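Local coordinates for core protein VP4 (Bluetongue virus, PDB 2JHP) that caps viral messenger RNA as a multifunctional core enzyme, with separate pockets that bind S-adenosyl-L-homocysteine and guanine, at residues L159-A164 and S320-P325; Y334-F339 and R367-L372; V512-L517 and S593-I598; M478-D483 and P506-P511. All blocks are in the same frame, centred on the assembly; numbering follows the deposited sequence.

Interaction 1: L159-A164 and S320-P325; sequences LYMEYA and STYLFP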
loop_
_atom_site.group_PDB
_atom_site.type_symbol
_atom_site.label_atom_id
_atom_site.label_comp_id
_atom_site.label_asym_id
_atom_site.label_seq_id
_atom_site.Cartn_x
_atom_site.Cartn_y
_atom_site.Cartn_z
ATOM N N LEU A 159 3.833 -21.533 13.129
ATOM C CA LEU A 159 5.233 -21.811 13.419
ATOM C C LEU A 159 5.347 -22.905 14.454
ATOM O O LEU A 159 4.341 -23.359 15.001
ATOM C CB LEU A 159 5.920 -20.568 13.975
ATOM C CG LEU A 159 5.644 -19.262 13.260
ATOM C CD1 LEU A 159 6.046 -18.044 14.135
ATOM C CD2 LEU A 159 6.356 -19.215 11.898
ATOM N N TYR A 160 6.589 -23.308 14.717
ATOM C CA TYR A 160 6.925 -24.206 15.808
ATOM C C TYR A 160 8.267 -23.843 16.440
ATOM O O TYR A 160 9.283 -23.727 15.744
ATOM C CB TYR A 160 6.972 -25.655 15.332
ATOM C CG TYR A 160 7.173 -26.646 16.462
ATOM C CD1 TYR A 160 6.084 -27.279 17.060
ATOM C CD2 TYR A 160 8.447 -26.950 16.933
ATOM C CE1 TYR A 160 6.256 -28.187 18.093
ATOM C CE2 TYR A 160 8.629 -27.852 17.965
ATOM C CZ TYR A 160 7.527 -28.472 18.544
ATOM O OH TYR A 160 7.700 -29.372 19.576
ATOM N N MET A 161 8.243 -23.647 17.760
ATOM C CA MET A 161 9.438 -23.703 18.611
ATOM C C MET A 161 9.043 -24.214 20.005
ATOM O O MET A 161 8.073 -24.986 20.150
ATOM C CB MET A 161 10.179 -22.354 18.729
ATOM C CG MET A 161 9.766 -21.247 17.769
ATOM S SD MET A 161 8.901 -19.902 18.602
ATOM C CE MET A 161 10.250 -18.774 18.982
ATOM N N GLU A 162 9.808 -23.764 21.012
ATOM C CA GLU A 162 9.636 -24.143 22.432
ATOM C C GLU A 162 8.554 -25.117 22.977
ATOM O O GLU A 162 8.875 -26.300 23.091
ATOM C CB GLU A 162 9.993 -22.984 23.404
ATOM C CG GLU A 162 10.472 -23.473 24.774
ATOM C CD GLU A 162 11.655 -22.682 25.326
ATOM O OE1 GLU A 162 11.980 -22.871 26.523
ATOM O OE2 GLU A 162 12.266 -21.881 24.571
ATOM N N TYR A 163 7.311 -24.733 23.328
ATOM C CA TYR A 163 6.474 -23.558 22.952
ATOM C C TYR A 163 5.117 -24.032 22.400
ATOM O O TYR A 163 4.207 -24.354 23.197
ATOM C CB TYR A 163 7.154 -22.545 22.020
ATOM N N ALA A 164 4.997 -24.096 21.049
ATOM C CA ALA A 164 3.798 -24.617 20.357
ATOM C C ALA A 164 2.505 -23.807 20.593
ATOM O O ALA A 164 2.277 -23.252 21.687
ATOM C CB ALA A 164 3.568 -26.134 20.682
ATOM N N SER A 320 17.324 -24.952 15.311
ATOM C CA SER A 320 16.283 -24.199 14.629
ATOM C C SER A 320 15.980 -22.821 15.219
ATOM O O SER A 320 16.307 -22.529 16.368
ATOM C CB SER A 320 14.990 -25.029 14.593
ATOM O OG SER A 320 13.950 -24.332 13.921
ATOM N N THR A 321 15.352 -21.985 14.398
ATOM C CA THR A 321 14.658 -20.792 14.866
ATOM C C THR A 321 13.148 -21.056 14.745
ATOM O O THR A 321 12.413 -20.957 15.726
ATOM C CB THR A 321 15.092 -19.525 14.077
ATOM O OG1 THR A 321 16.457 -19.193 14.383
ATOM C CG2 THR A 321 14.193 -18.331 14.408
ATOM N N TYR A 322 12.698 -21.410 13.544
ATOM C CA TYR A 322 11.309 -21.814 13.336
ATOM C C TYR A 322 11.231 -23.088 12.511
ATOM O O TYR A 322 12.148 -23.409 11.762
ATOM C CB TYR A 322 10.496 -20.729 12.613
ATOM C CG TYR A 322 10.437 -19.360 13.264
ATOM C CD1 TYR A 322 10.861 -18.236 12.575
ATOM C CD2 TYR A 322 9.926 -19.187 14.556
ATOM C CE1 TYR A 322 10.794 -16.973 13.152
ATOM C CE2 TYR A 322 9.861 -17.931 15.143
ATOM C CZ TYR A 322 10.293 -16.829 14.436
ATOM O OH TYR A 322 10.227 -15.582 15.008
ATOM N N LEU A 323 10.130 -23.814 12.675
ATOM C CA LEU A 323 9.732 -24.851 11.735
ATOM C C LEU A 323 8.351 -24.480 11.207
ATOM O O LEU A 323 7.435 -24.183 11.982
ATOM C CB LEU A 323 9.698 -26.231 12.397
ATOM C CG LEU A 323 10.969 -26.776 13.060
ATOM C CD1 LEU A 323 10.647 -28.017 13.906
ATOM C CD2 LEU A 323 12.058 -27.091 12.048
ATOM N N PHE A 324 8.195 -24.455 9.889
ATOM C CA PHE A 324 6.877 -24.156 9.349
ATOM C C PHE A 324 6.438 -24.985 8.160
ATOM O O PHE A 324 7.259 -25.621 7.501
ATOM C CB PHE A 324 6.688 -22.663 9.071
ATOM C CG PHE A 324 7.920 -21.949 8.621
ATOM C CD1 PHE A 324 8.644 -22.396 7.526
ATOM C CD2 PHE A 324 8.327 -20.790 9.278
ATOM C CE1 PHE A 324 9.779 -21.709 7.096
ATOM C CE2 PHE A 324 9.457 -20.086 8.864
ATOM C CZ PHE A 324 10.183 -20.545 7.768
ATOM N N PRO A 325 5.118 -24.986 7.900
ATOM C CA PRO A 325 4.560 -25.728 6.774
ATOM C C PRO A 325 4.994 -25.127 5.442
ATOM O O PRO A 325 5.417 -23.971 5.387
ATOM C CB PRO A 325 3.046 -25.584 6.965
ATOM C CG PRO A 325 2.860 -25.084 8.367
ATOM C CD PRO A 325 4.074 -24.277 8.664
#
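Leu-159 and Tyr-160 run roughly antiparallel to Leu-323 and Phe-324, with CA of Tyr-160 and CA of Leu-323 5.0 Å apart. This lays an irregular strand-like chain along 322-324, an edge strand of a seven-stranded mixed sheet whose strand order, 3-2-1-4-5-7-6, is that of the Rossmann-like methyltransferase fold. A backbone hydrogen bond runs from Leu-323 N to Tyr-160 O, at 3.2 Å, in the carbonyl plane and on a lone pair. Along the other border of the strand, Thr-321 and Tyr-322 together face Phe-339, forming a classic beta bulge.

Side chains of the added chain alternate between the two sides of the sheet. Tyr-160 lies alongside Leu-323, their ends pointing the same way and meeting at Tyr-160 CD2 and Leu-323 CD1 (3.9 Å), while the phenol oxygen continues to the backbone N of Val-362. Leu-159 and Met-161 instead gather round the Tyr-322 ring. Leu-159 CD1 comes over one face, 3.9 Å from Tyr-322 CE2; Thr-321 CG2 occupies the opposite face. Met-161 bends at chi2 and chi3 to follow the rim, placing SD 5.3 Å from the centroid of the Tyr-322 ring and 83° off its normal, an edge-on Met-aromatic contact. The hydroxyl of Tyr-322 is hydrogen-bonded to His-353 ND1, so that the ring is held at its far end as well as packed along its length. With its CG opposite the carbonyl carbon (chi1 -45°), Leu-159 straddles two aromatic residues: its second methyl, CD2, meets the edge of the Phe-324 ring in plane, 3.6 Å from Phe-324 CD2.

Interaction 2: Y334-F339 and R367-L372; sequences YELRNF and RKMVEL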
loop_
_atom_site.group_PDB
_atom_site.type_symbol
_atom_site.label_atom_id
_atom_site.label_comp_id
_atom_site.label_asym_id
_atom_site.label_seq_id
_atom_site.Cartn_x
_atom_site.Cartn_y
_atom_site.Cartn_z
ATOM N N TYR A 334 4.907 -35.127 4.621
ATOM C CA TYR A 334 5.318 -34.848 6.004
ATOM C C TYR A 334 6.715 -34.280 6.103
ATOM O O TYR A 334 7.630 -34.890 6.663
ATOM C CB TYR A 334 5.142 -36.069 6.895
ATOM C CG TYR A 334 3.702 -36.293 7.245
ATOM C CD1 TYR A 334 2.947 -37.244 6.566
ATOM C CD2 TYR A 334 3.084 -35.531 8.234
ATOM C CE1 TYR A 334 1.617 -37.450 6.870
ATOM C CE2 TYR A 334 1.756 -35.718 8.546
ATOM C CZ TYR A 334 1.027 -36.686 7.867
ATOM O OH TYR A 334 -0.290 -36.892 8.176
ATOM N N GLU A 335 6.840 -33.082 5.563
ATOM C CA GLU A 335 8.095 -32.361 5.476
ATOM C C GLU A 335 7.807 -30.887 5.724
ATOM O O GLU A 335 6.836 -30.327 5.198
ATOM C CB GLU A 335 8.688 -32.567 4.090
ATOM C CG GLU A 335 10.031 -31.949 3.861
ATOM C CD GLU A 335 10.547 -32.259 2.472
ATOM O OE1 GLU A 335 10.921 -33.428 2.234
ATOM O OE2 GLU A 335 10.573 -31.339 1.619
ATOM N N LEU A 336 8.639 -30.275 6.554
ATOM C CA LEU A 336 8.533 -28.853 6.842
ATOM C C LEU A 336 9.801 -28.180 6.373
ATOM O O LEU A 336 10.654 -28.823 5.754
ATOM C CB LEU A 336 8.345 -28.619 8.342
ATOM C CG LEU A 336 7.202 -29.371 9.029
ATOM C CD1 LEU A 336 7.374 -29.253 10.513
ATOM C CD2 LEU A 336 5.822 -28.873 8.611
ATOM N N ARG A 337 9.919 -26.888 6.660
ATOM C CA ARG A 337 11.157 -26.155 6.422
ATOM C C ARG A 337 11.670 -25.579 7.726
ATOM O O ARG A 337 10.899 -25.121 8.571
ATOM C CB ARG A 337 10.964 -25.053 5.378
ATOM C CG ARG A 337 10.756 -25.561 3.962
ATOM C CD ARG A 337 11.982 -26.287 3.448
ATOM N NE ARG A 337 11.666 -27.116 2.290
ATOM C CZ ARG A 337 12.540 -27.894 1.654
ATOM N NH1 ARG A 337 13.812 -27.940 2.035
ATOM N NH2 ARG A 337 12.145 -28.619 0.618
ATOM N N ASN A 338 12.982 -25.641 7.891
ATOM C CA ASN A 338 13.623 -25.174 9.098
ATOM C C ASN A 338 14.268 -23.847 8.810
ATOM O O ASN A 338 15.270 -23.784 8.102
ATOM C CB ASN A 338 14.675 -26.181 9.562
ATOM C CG ASN A 338 15.279 -25.829 10.910
ATOM O OD1 ASN A 338 16.131 -26.550 11.409
ATOM N ND2 ASN A 338 14.847 -24.723 11.500
ATOM N N PHE A 339 13.668 -22.785 9.335
ATOM C CA PHE A 339 14.266 -21.470 9.233
ATOM C C PHE A 339 15.206 -21.222 10.412
ATOM O O PHE A 339 14.849 -21.464 11.574
ATOM C CB PHE A 339 13.205 -20.363 9.132
ATOM C CG PHE A 339 13.782 -18.977 9.200
ATOM C CD1 PHE A 339 14.525 -18.464 8.141
ATOM C CD2 PHE A 339 13.615 -18.198 10.337
ATOM C CE1 PHE A 339 15.074 -17.191 8.211
ATOM C CE2 PHE A 339 14.161 -16.928 10.414
ATOM C CZ PHE A 339 14.890 -16.422 9.353
ATOM N N ARG A 367 3.113 -33.078 13.220
ATOM C CA ARG A 367 2.303 -33.910 12.332
ATOM C C ARG A 367 0.984 -33.201 12.020
ATOM O O ARG A 367 0.507 -33.242 10.886
ATOM C CB ARG A 367 2.048 -35.266 12.991
ATOM C CG ARG A 367 1.725 -36.414 12.056
ATOM C CD ARG A 367 2.561 -37.647 12.413
ATOM N NE ARG A 367 3.937 -37.483 11.931
ATOM C CZ ARG A 367 4.964 -38.269 12.261
ATOM N NH1 ARG A 367 4.807 -39.297 13.103
ATOM N NH2 ARG A 367 6.163 -38.017 11.747
ATOM N N LYS A 368 0.413 -32.547 13.035
ATOM C CA LYS A 368 -0.805 -31.754 12.877
ATOM C C LYS A 368 -0.620 -30.615 11.890
ATOM O O LYS A 368 -1.508 -30.349 11.078
ATOM C CB LYS A 368 -1.280 -31.177 14.215
ATOM C CG LYS A 368 -2.609 -31.739 14.721
ATOM C CD LYS A 368 -3.834 -31.124 14.019
ATOM C CE LYS A 368 -5.088 -31.971 14.248
ATOM N NZ LYS A 368 -6.294 -31.414 13.578
ATOM N N MET A 369 0.522 -29.937 11.965
ATOM C CA MET A 369 0.758 -28.782 11.108
ATOM C C MET A 369 0.536 -29.134 9.637
ATOM O O MET A 369 -0.233 -28.458 8.941
ATOM C CB MET A 369 2.157 -28.198 11.333
ATOM C CG MET A 369 2.291 -27.390 12.605
ATOM S SD MET A 369 3.650 -26.207 12.543
ATOM C CE MET A 369 5.063 -27.265 12.794
ATOM N N VAL A 370 1.196 -30.203 9.185
ATOM C CA VAL A 370 1.021 -30.741 7.837
ATOM C C VAL A 370 -0.467 -30.929 7.531
ATOM O O VAL A 370 -0.979 -30.406 6.545
ATOM C CB VAL A 370 1.767 -32.086 7.670
ATOM C CG1 VAL A 370 1.406 -32.763 6.330
ATOM C CG2 VAL A 370 3.279 -31.893 7.815
ATOM N N GLU A 371 -1.160 -31.652 8.401
ATOM C CA GLU A 371 -2.586 -31.957 8.216
ATOM C C GLU A 371 -3.476 -30.719 8.183
ATOM O O GLU A 371 -4.533 -30.733 7.552
ATOM C CB GLU A 371 -3.067 -32.892 9.318
ATOM C CG GLU A 371 -2.280 -34.180 9.376
ATOM C CD GLU A 371 -2.324 -34.837 10.740
ATOM O OE1 GLU A 371 -3.220 -34.501 11.557
ATOM O OE2 GLU A 371 -1.453 -35.698 10.989
ATOM N N LEU A 372 -3.050 -29.661 8.868
ATOM C CA LEU A 372 -3.823 -28.428 8.928
ATOM C C LEU A 372 -3.553 -27.484 7.756
ATOM O O LEU A 372 -4.471 -26.814 7.294
ATOM C CB LEU A 372 -3.582 -27.682 10.251
ATOM C CG LEU A 372 -4.204 -28.192 11.556
ATOM C CD1 LEU A 372 -3.714 -27.357 12.737
ATOM C CD2 LEU A 372 -5.717 -28.167 11.490
#
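Tyr-334 reaches from the start of strand 335-339 across to helix 367-372, and the contact can be traced along its side chain. Beyond CB, a chi1 of -76° leaves CG beside the backbone N and directs the ring across the surface of the helix. Its CD2 meets Val-370 first, lying 3.7 Å from Val-370 CG2. The other methyl of that valine, CG1, sits over the ring face in a CH-pi contact, 4.0 Å from the Tyr-334 centroid. Farther out, Tyr-334 CE2 touches Arg-367 CG at 3.6 Å, and the carbonyl oxygen of Arg-367 lies in plane at the ring edge. The arginine's charged end gives at most a weak, long cation-pi attraction and is tied by NH2 to Pro-310 O. At the tip, Tyr-334 OH donates to Glu-371 OE2 over 3.3 Å, meeting the carboxylate on its anti side and 21° out of its plane.

Leu-336, two residues on, carries the more deeply buried part: CD2 rests against Val-370 CG2, and CD1 meets Met-369 CE at 3.8 Å. Helix 367-372 crosses one face of the sheet, its axis 9.1 Å from that of the strand and inclined at 108°. The strand is the antiparallel one set between strands 302-308 and 322-324, as strand 7 is in Rossmann-like methyltransferases, with Arg-337 and Phe-339 packing on helix 178-186.

Interaction 3: V512-L517 and S593-I598; sequences VPDISL and SAAEVI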
loop_
_atom_site.group_PDB
_atom_site.type_symbol
_atom_site.label_atom_id
_atom_site.label_comp_id
_atom_site.label_asym_id
_atom_site.label_seq_id
_atom_site.Cartn_x
_atom_site.Cartn_y
_atom_site.Cartn_z
ATOM N N VAL A 512 -1.045 29.637 -4.728
ATOM C CA VAL A 512 -2.094 29.662 -5.747
ATOM C C VAL A 512 -3.270 28.708 -5.383
ATOM O O VAL A 512 -3.050 27.686 -4.724
ATOM C CB VAL A 512 -1.473 29.373 -7.155
ATOM C CG1 VAL A 512 -1.164 27.899 -7.334
ATOM C CG2 VAL A 512 -2.368 29.865 -8.275
ATOM N N PRO A 513 -4.519 29.051 -5.788
ATOM C CA PRO A 513 -5.682 28.241 -5.437
ATOM C C PRO A 513 -5.892 27.032 -6.353
ATOM O O PRO A 513 -6.967 26.887 -6.953
ATOM C CB PRO A 513 -6.840 29.226 -5.607
ATOM C CG PRO A 513 -6.406 30.087 -6.743
ATOM C CD PRO A 513 -4.912 30.232 -6.581
ATOM N N ASP A 514 -4.888 26.160 -6.436
ATOM C CA ASP A 514 -4.959 24.999 -7.321
ATOM C C ASP A 514 -6.003 23.947 -6.908
ATOM O O ASP A 514 -6.299 23.778 -5.728
ATOM C CB ASP A 514 -3.586 24.358 -7.454
ATOM C CG ASP A 514 -3.558 23.269 -8.495
ATOM O OD1 ASP A 514 -3.508 23.586 -9.706
ATOM O OD2 ASP A 514 -3.605 22.089 -8.091
ATOM N N ILE A 515 -6.544 23.257 -7.910
ATOM C CA ILE A 515 -7.535 22.190 -7.750
ATOM C C ILE A 515 -7.242 21.252 -6.572
ATOM O O ILE A 515 -8.152 20.872 -5.836
ATOM C CB ILE A 515 -7.694 21.409 -9.091
ATOM C CG1 ILE A 515 -8.877 21.953 -9.879
ATOM C CG2 ILE A 515 -7.913 19.923 -8.887
ATOM C CD1 ILE A 515 -8.754 21.722 -11.356
ATOM N N SER A 516 -5.966 20.903 -6.396
ATOM C CA SER A 516 -5.497 20.080 -5.289
ATOM C C SER A 516 -6.017 20.609 -3.957
ATOM O O SER A 516 -6.374 19.846 -3.069
ATOM C CB SER A 516 -3.964 20.053 -5.292
ATOM O OG SER A 516 -3.417 21.345 -5.106
ATOM N N LEU A 517 -6.049 21.930 -3.839
ATOM C CA LEU A 517 -6.557 22.602 -2.655
ATOM C C LEU A 517 -8.089 22.793 -2.711
ATOM O O LEU A 517 -8.791 22.467 -1.755
ATOM C CB LEU A 517 -5.839 23.948 -2.497
ATOM C CG LEU A 517 -6.168 24.858 -1.313
ATOM C CD1 LEU A 517 -5.714 24.234 -0.000
ATOM C CD2 LEU A 517 -5.554 26.256 -1.511
ATOM N N SER A 593 2.525 29.015 -12.649
ATOM C CA SER A 593 2.538 28.011 -11.594
ATOM C C SER A 593 2.116 26.668 -12.174
ATOM O O SER A 593 2.188 25.642 -11.485
ATOM C CB SER A 593 1.612 28.406 -10.438
ATOM O OG SER A 593 2.165 29.479 -9.690
ATOM N N ALA A 594 1.685 26.683 -13.442
ATOM C CA ALA A 594 1.134 25.486 -14.102
ATOM C C ALA A 594 -0.037 24.923 -13.298
ATOM O O ALA A 594 -0.175 23.712 -13.134
ATOM C CB ALA A 594 2.227 24.414 -14.323
ATOM N N ALA A 595 -0.877 25.826 -12.802
ATOM C CA ALA A 595 -2.004 25.469 -11.951
ATOM C C ALA A 595 -3.312 25.761 -12.647
ATOM O O ALA A 595 -3.413 26.690 -13.425
ATOM C CB ALA A 595 -1.939 26.242 -10.644
ATOM N N GLU A 596 -4.318 24.953 -12.348
ATOM C CA GLU A 596 -5.674 25.169 -12.839
ATOM C C GLU A 596 -6.663 25.156 -11.694
ATOM O O GLU A 596 -6.304 24.874 -10.550
ATOM C CB GLU A 596 -6.052 24.157 -13.924
ATOM C CG GLU A 596 -5.526 22.752 -13.700
ATOM C CD GLU A 596 -5.174 22.060 -15.004
ATOM O OE1 GLU A 596 -5.574 22.567 -16.075
ATOM O OE2 GLU A 596 -4.500 21.008 -14.956
ATOM N N VAL A 597 -7.909 25.465 -12.037
ATOM C CA VAL A 597 -8.948 25.818 -11.083
ATOM C C VAL A 597 -10.321 25.354 -11.618
ATOM O O VAL A 597 -10.430 24.944 -12.781
ATOM C CB VAL A 597 -8.908 27.369 -10.854
ATOM C CG1 VAL A 597 -9.364 28.120 -12.112
ATOM C CG2 VAL A 597 -9.702 27.791 -9.619
ATOM N N ILE A 598 -11.352 25.386 -10.770
ATOM C CA ILE A 598 -12.744 25.294 -11.240
ATOM C C ILE A 598 -13.666 26.368 -10.636
ATOM O O ILE A 598 -14.805 26.067 -10.268
ATOM C CB ILE A 598 -13.396 23.917 -10.972
ATOM C CG1 ILE A 598 -12.373 22.781 -10.957
ATOM C CG2 ILE A 598 -14.526 23.662 -11.992
ATOM C CD1 ILE A 598 -12.829 21.610 -10.078
#
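Asp-514 and Ile-515 bind the backbone of Glu-596 at both its N-H and its carbonyl. Two main-chain N-H groups donate across the contact, one to a side chain and one to a carbonyl: Glu-596 N donates to Asp-514 OD1 at 3.1 Å, and Ile-515 N donates to Glu-596 O, also at 3.1 Å, tilted 22° from the carbonyl plane. Two loops, one between strand 499-503 and helix 523-533 and the other between helices 568-576 and 612-625, are thereby stitched together without forming a sheet.

A second set of bonds holds the aspartate within its own loop. Its OD2 receives the backbone N-H of Ser-516 almost straight (167°), though from above the carboxylate plane, which makes an Asx turn, and also the Ser-516 hydroxyl at 3.1 Å on the anti lone pair. With chi1 at -172°, the carboxylate turns away from its own backbone N and can face both loops, one oxygen to each. Just before it, Pro-513 centres an inverse gamma turn.

Apolar contacts flank the polar centre. Val-512 CG1 packs on Ala-595 CB at 3.8 Å; beyond the aspartate, Ile-515 CG1 meets Ile-598 CG1 at the same distance, the two chains slanting across each other. Ile-515 CD1 also lies 4.1 Å from Glu-596 CG.

Arg-60 forms a salt bridge with Asp-514 OD2 that would offset the charge of this buried carboxylate, and makes a long, weak ion pair with Glu-596. With a cation and several N-H and O-H donors converging on it, Asp-514 is probably ionised, and its carboxylate ties its own turn to the backbone of the other loop, alongside the bond from Ile-515 N.

Interaction 4: M478-D483 and P506-P511; sequences MWRYPD and PIPDPP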
loop_
_atom_site.group_PDB
_atom_site.type_symbol
_atom_site.label_atom_id
_atom_site.label_comp_id
_atom_site.label_asym_id
_atom_site.label_seq_id
_atom_site.Cartn_x
_atom_site.Cartn_y
_atom_site.Cartn_z
ATOM N N MET A 478 0.336 15.124 -8.893
ATOM C CA MET A 478 0.331 15.284 -10.340
ATOM C C MET A 478 1.046 16.607 -10.711
ATOM O O MET A 478 1.867 16.665 -11.634
ATOM C CB MET A 478 -1.081 15.265 -10.914
ATOM C CG MET A 478 -1.617 13.871 -11.114
ATOM S SD MET A 478 -3.230 13.863 -11.913
ATOM C CE MET A 478 -3.677 12.141 -11.745
ATOM N N TRP A 479 0.744 17.643 -9.933
ATOM C CA TRP A 479 1.135 19.015 -10.212
ATOM C C TRP A 479 2.587 19.321 -9.846
ATOM O O TRP A 479 3.277 19.999 -10.595
ATOM C CB TRP A 479 0.169 19.929 -9.458
ATOM C CG TRP A 479 0.413 21.387 -9.536
ATOM C CD1 TRP A 479 0.729 22.108 -10.635
ATOM C CD2 TRP A 479 0.295 22.317 -8.458
ATOM N NE1 TRP A 479 0.848 23.441 -10.311
ATOM C CE2 TRP A 479 0.583 23.594 -8.977
ATOM C CE3 TRP A 479 -0.013 22.192 -7.095
ATOM C CZ2 TRP A 479 0.576 24.744 -8.183
ATOM C CZ3 TRP A 479 -0.021 23.332 -6.303
ATOM C CH2 TRP A 479 0.278 24.589 -6.847
ATOM N N ARG A 480 3.028 18.807 -8.697
ATOM C CA ARG A 480 4.364 19.051 -8.155
ATOM C C ARG A 480 5.402 18.015 -8.624
ATOM O O ARG A 480 6.567 18.357 -8.852
ATOM C CB ARG A 480 4.304 19.109 -6.618
ATOM C CG ARG A 480 5.647 19.327 -5.905
ATOM C CD ARG A 480 5.850 20.758 -5.457
ATOM N NE ARG A 480 5.378 20.994 -4.090
ATOM C CZ ARG A 480 5.112 22.200 -3.584
ATOM N NH1 ARG A 480 5.257 23.299 -4.328
ATOM N NH2 ARG A 480 4.694 22.311 -2.331
ATOM N N TYR A 481 4.987 16.759 -8.769
ATOM C CA TYR A 481 5.900 15.698 -9.194
ATOM C C TYR A 481 5.370 14.915 -10.396
ATOM O O TYR A 481 4.980 13.759 -10.256
ATOM C CB TYR A 481 6.198 14.750 -8.037
ATOM C CG TYR A 481 6.808 15.409 -6.826
ATOM C CD1 TYR A 481 6.030 15.729 -5.721
ATOM C CD2 TYR A 481 8.173 15.704 -6.780
ATOM C CE1 TYR A 481 6.581 16.326 -4.595
ATOM C CE2 TYR A 481 8.746 16.311 -5.656
ATOM C CZ TYR A 481 7.938 16.619 -4.564
ATOM O OH TYR A 481 8.492 17.217 -3.452
ATOM N N PRO A 482 5.372 15.547 -11.585
ATOM C CA PRO A 482 4.836 15.016 -12.841
ATOM C C PRO A 482 5.310 13.633 -13.313
ATOM O O PRO A 482 4.599 12.999 -14.086
ATOM C CB PRO A 482 5.238 16.083 -13.855
ATOM C CG PRO A 482 5.265 17.320 -13.058
ATOM C CD PRO A 482 5.896 16.910 -11.779
ATOM N N ASP A 483 6.477 13.159 -12.893
ATOM C CA ASP A 483 6.829 11.771 -13.228
ATOM C C ASP A 483 6.895 10.818 -12.056
ATOM O O ASP A 483 7.284 9.659 -12.220
ATOM C CB ASP A 483 8.104 11.670 -14.059
ATOM C CG ASP A 483 7.828 11.488 -15.548
ATOM O OD1 ASP A 483 8.803 11.442 -16.324
ATOM O OD2 ASP A 483 6.643 11.387 -15.942
ATOM N N PRO A 506 6.135 21.756 1.394
ATOM C CA PRO A 506 5.930 23.156 1.781
ATOM C C PRO A 506 4.754 23.763 1.034
ATOM O O PRO A 506 4.469 23.365 -0.094
ATOM C CB PRO A 506 7.260 23.859 1.377
ATOM C CG PRO A 506 7.829 23.021 0.296
ATOM C CD PRO A 506 7.370 21.571 0.609
ATOM N N ILE A 507 4.076 24.709 1.678
ATOM C CA ILE A 507 3.035 25.505 1.038
ATOM C C ILE A 507 3.571 26.045 -0.284
ATOM O O ILE A 507 4.687 26.556 -0.324
ATOM C CB ILE A 507 2.603 26.681 1.939
ATOM C CG1 ILE A 507 2.055 26.172 3.279
ATOM C CG2 ILE A 507 1.574 27.541 1.233
ATOM C CD1 ILE A 507 1.937 27.238 4.366
ATOM N N PRO A 508 2.797 25.914 -1.377
ATOM C CA PRO A 508 3.257 26.451 -2.662
ATOM C C PRO A 508 3.468 27.962 -2.632
ATOM O O PRO A 508 2.913 28.660 -1.782
ATOM C CB PRO A 508 2.111 26.118 -3.614
ATOM C CG PRO A 508 1.397 24.984 -2.969
ATOM C CD PRO A 508 1.484 25.262 -1.505
ATOM N N ASP A 509 4.271 28.454 -3.566
ATOM C CA ASP A 509 4.694 29.822 -3.548
ATOM C C ASP A 509 4.919 30.343 -4.966
ATOM O O ASP A 509 5.895 29.959 -5.632
ATOM C CB ASP A 509 5.987 29.935 -2.729
ATOM C CG ASP A 509 6.680 31.260 -2.923
ATOM O OD1 ASP A 509 7.836 31.262 -3.392
ATOM O OD2 ASP A 509 6.053 32.299 -2.636
ATOM N N PRO A 510 4.067 31.281 -5.426
ATOM C CA PRO A 510 2.851 31.855 -4.834
ATOM C C PRO A 510 1.811 30.854 -4.397
ATOM O O PRO A 510 1.604 29.856 -5.084
ATOM C CB PRO A 510 2.299 32.773 -5.951
ATOM C CG PRO A 510 3.104 32.471 -7.167
ATOM C CD PRO A 510 4.428 31.979 -6.677
ATOM N N PRO A 511 1.173 31.108 -3.238
ATOM C CA PRO A 511 0.110 30.265 -2.689
ATOM C C PRO A 511 -1.143 30.282 -3.569
ATOM O O PRO A 511 -2.166 30.862 -3.199
ATOM C CB PRO A 511 -0.163 30.890 -1.314
ATOM C CG PRO A 511 0.349 32.280 -1.406
ATOM C CD PRO A 511 1.481 32.257 -2.363
#
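Trp-479 and Arg-480, neighbours in the last turn of helix 470-480, both extend toward the proline-rich segment 506-511. Each begins in the same way, with CG opposite the backbone N (chi1 177° and 179°), but they diverge farther out. The tryptophan presents the outer end of its six-membered ring: Trp-479 CZ3 lies 4.0 Å from Pro-508 CG, and Trp-479 CH2 lies 4.0 Å from Pro-508 CB. The two side chains cross at about a right angle, Pro-508 CG reaching the indole obliquely. At the other side of the indole, NE1 is hydrogen-bonded to Ser-593 O, which helps fix the rotation of the ring.

Arg-480 is not extended but bent at chi2 (101°) and chi3, a course that carries the guanidinium alongside the backbone of Pro-506 to Pro-508. Its edge faces them. Arg-480 NH1 is 4.1 Å from Pro-508 CA, while Arg-480 NH2 approaches Pro-506 O to a modelled 2.5 Å; the hydrogen bond is very short and strongly bent, and its exact geometry is doubtful. Pro-506 CD packs against the same nitrogen at 4.0 Å. Nearer the helix, Arg-480 CG sits 3.4 Å above the Tyr-481 ring plane, toward its rim. Tyr-481 OH bonds to Glu-505, whose carboxylate also forms a long, weak ion pair with Arg-480.

Residues 506-508 have backbone angles close to polyproline II, so this is an extended loop passing the helix end. It follows strand 499-503, and helix 568-576 flanks it, with Trp-570 touching both Trp-479 and Pro-508.

Overall arrangement
The four contacts form two pairs on opposite sides of the chain's centre. Interactions 1 and 2, centres 10 Å apart, share one sheet: strands 322-324 and 335-341 are neighbours in it, so the edge-strand addition and the helix packing build on a common framework. Interactions 3 and 4, centres 9 Å apart, meet where Trp-479 CH2 packs 3.6 Å from Val-512 CG1. About 51 to 58 Å separates the centres of the two pairs. Interaction 1 is buried and largely aromatic and aliphatic; interactions 2 and 3 are partly buried, one mixing apolar packing with a phenol-carboxylate bond, the other centred on an aspartate; interaction 4 is a surface contact of a tryptophan and an arginine with prolines.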